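PDB 6HYY: phosphoserine phosphatase from Homo sapiens, which hydrolyses L-3-phosphoserine to serine and phosphate, as a magnesium-dependent phosphatase of the haloacid dehalogenase-like family. Local coordinates for residues W207-T210 / D211-E214. Numbering follows the deposited sequence.
Sequences WYIT and DFVE
Glu214 reaches back along the chain to grip the turn by which strand 207-209 ends, and its OE2 does most of the work. The amide N of Thr210 donates to Glu214 OE2 over 3.0 Å, arriving on the syn side but 32° out of the carboxylate plane. Asp211 N adds a weak bond to Glu214 OE2, 3.2 Å long and bent to 129°. A water donates to Glu214 OE2 as well and is hydrogen-bonded to Thr210 OG1, bridging carboxylate and hydroxyl. An alanine in place of Glu214 would probably leave the Thr210 amide without this acceptor, and the weak Asp211 bond and the water bridge without their carboxylate end.

The next bend is fixed by Asp211. With CG anti to the backbone N (chi1 -164°), Asp211 OD1 accepts a nearly straight 3.0 Å bond from Val213 N, an Asx turn, while Glu214 N bonds to Asp211 O.

Ile209 and Glu214 run past each other in opposite directions, methyl Ile209 CG2 in van der Waals contact 3.5 Å from Glu214 OE1. On the other branch the contact is apolar: Ile209 CD1 comes obliquely to the Phe212 ring, 4.1 Å from Phe212 CD1.

The turn closes edge strand 207-209 of the mixed sheet in this haloacid dehalogenase-like fold, joined by backbone hydrogen bonds of Trp207 and Ile209 to Gly191, and of Ile209 to Gly193 just beyond strand 188-192. Ile209 also touches Leu3 of helix 2-8, whereas Phe212 stacks on Phe192 and packs against Ile87 and Leu90 of helix 87-96.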
loop_
_atom_site.group_PDB
_atom_site.type_symbol
_atom_site.label_atom_id
_atom_site.label_comp_id
_atom_site.label_asym_id
_atom_site.label_seq_id
_atom_site.Cartn_x
_atom_site.Cartn_y
_atom_site.Cartn_z
ATOM N N TRP A 207 -3.995 -17.811 -3.431
ATOM C CA TRP A 207 -4.303 -17.559 -2.032
ATOM C C TRP A 207 -5.110 -16.278 -1.936
ATOM O O TRP A 207 -4.737 -15.266 -2.535
ATOM C CB TRP A 207 -3.021 -17.430 -1.199
ATOM C CG TRP A 207 -2.027 -18.521 -1.443
ATOM C CD1 TRP A 207 -0.877 -18.440 -2.176
ATOM C CD2 TRP A 207 -2.094 -19.860 -0.945
ATOM N NE1 TRP A 207 -0.218 -19.649 -2.158
ATOM C CE2 TRP A 207 -0.948 -20.538 -1.412
ATOM C CE3 TRP A 207 -3.014 -20.553 -0.158
ATOM C CZ2 TRP A 207 -0.697 -21.876 -1.112
ATOM C CZ3 TRP A 207 -2.760 -21.885 0.142
ATOM C CH2 TRP A 207 -1.615 -22.527 -0.336
ATOM N N TYR A 208 -6.218 -16.324 -1.197
ATOM C CA TYR A 208 -7.092 -15.162 -1.087
ATOM C C TYR A 208 -7.802 -15.206 0.256
ATOM O O TYR A 208 -8.322 -16.259 0.641
ATOM C CB TYR A 208 -8.125 -15.127 -2.219
ATOM C CG TYR A 208 -8.798 -13.780 -2.391
ATOM C CD1 TYR A 208 -8.206 -12.769 -3.154
ATOM C CD2 TYR A 208 -10.024 -13.519 -1.796
ATOM C CE1 TYR A 208 -8.819 -11.543 -3.321
ATOM C CE2 TYR A 208 -10.642 -12.290 -1.945
ATOM C CZ TYR A 208 -10.046 -11.304 -2.707
ATOM O OH TYR A 208 -10.658 -10.078 -2.871
ATOM N N ILE A 209 -7.817 -14.074 0.964
ATOM C CA ILE A 209 -8.499 -13.961 2.249
ATOM C C ILE A 209 -9.364 -12.705 2.264
ATOM O O ILE A 209 -9.120 -11.744 1.539
ATOM C CB ILE A 209 -7.509 -13.930 3.430
ATOM C CG1 ILE A 209 -6.643 -12.670 3.357
ATOM C CG2 ILE A 209 -6.637 -15.187 3.435
ATOM C CD1 ILE A 209 -5.731 -12.486 4.565
ATOM N N THR A 210 -10.397 -12.721 3.113
ATOM C CA THR A 210 -11.242 -11.547 3.303
ATOM C C THR A 210 -11.186 -11.001 4.719
ATOM O O THR A 210 -11.895 -10.036 5.027
ATOM C CB THR A 210 -12.708 -11.850 2.947
ATOM O OG1 THR A 210 -13.122 -13.059 3.593
ATOM C CG2 THR A 210 -12.879 -11.992 1.440
ATOM N N ASP A 211 -10.379 -11.588 5.591
ATOM C CA ASP A 211 -10.245 -11.077 6.946
ATOM C C ASP A 211 -8.855 -11.450 7.434
ATOM O O ASP A 211 -8.438 -12.605 7.301
ATOM C CB ASP A 211 -11.334 -11.649 7.860
ATOM C CG ASP A 211 -11.485 -10.871 9.157
ATOM O OD1 ASP A 211 -10.454 -10.551 9.791
ATOM O OD2 ASP A 211 -12.638 -10.575 9.541
ATOM N N PHE A 212 -8.127 -10.470 7.973
ATOM C CA PHE A 212 -6.771 -10.743 8.419
ATOM C C PHE A 212 -6.727 -11.798 9.527
ATOM O O PHE A 212 -5.671 -12.401 9.740
ATOM C CB PHE A 212 -6.099 -9.436 8.853
ATOM C CG PHE A 212 -5.626 -8.579 7.692
ATOM C CD1 PHE A 212 -4.813 -9.115 6.691
ATOM C CD2 PHE A 212 -6.007 -7.252 7.595
ATOM C CE1 PHE A 212 -4.389 -8.321 5.627
ATOM C CE2 PHE A 212 -5.581 -6.451 6.541
ATOM C CZ PHE A 212 -4.774 -6.983 5.551
ATOM N N VAL A 213 -7.858 -12.075 10.187
ATOM C CA VAL A 213 -7.910 -13.152 11.179
ATOM C C VAL A 213 -7.474 -14.484 10.577
ATOM O O VAL A 213 -6.911 -15.332 11.277
ATOM C CB VAL A 213 -9.321 -13.289 11.798
ATOM C CG1 VAL A 213 -9.686 -12.069 12.630
ATOM C CG2 VAL A 213 -10.365 -13.591 10.735
ATOM N N GLU A 214 -7.740 -14.704 9.285
ATOM C CA GLU A 214 -7.443 -16.007 8.696
ATOM C C GLU A 214 -5.962 -16.340 8.776
ATOM O O GLU A 214 -5.597 -17.513 8.909
ATOM C CB GLU A 214 -7.923 -16.059 7.249
ATOM C CG GLU A 214 -9.406 -15.801 7.103
ATOM C CD GLU A 214 -9.822 -15.705 5.656
ATOM O OE1 GLU A 214 -9.436 -16.601 4.879
ATOM O OE2 GLU A 214 -10.516 -14.730 5.292
HETATM O O HOH W 1 -12.727 -15.478 3.196
#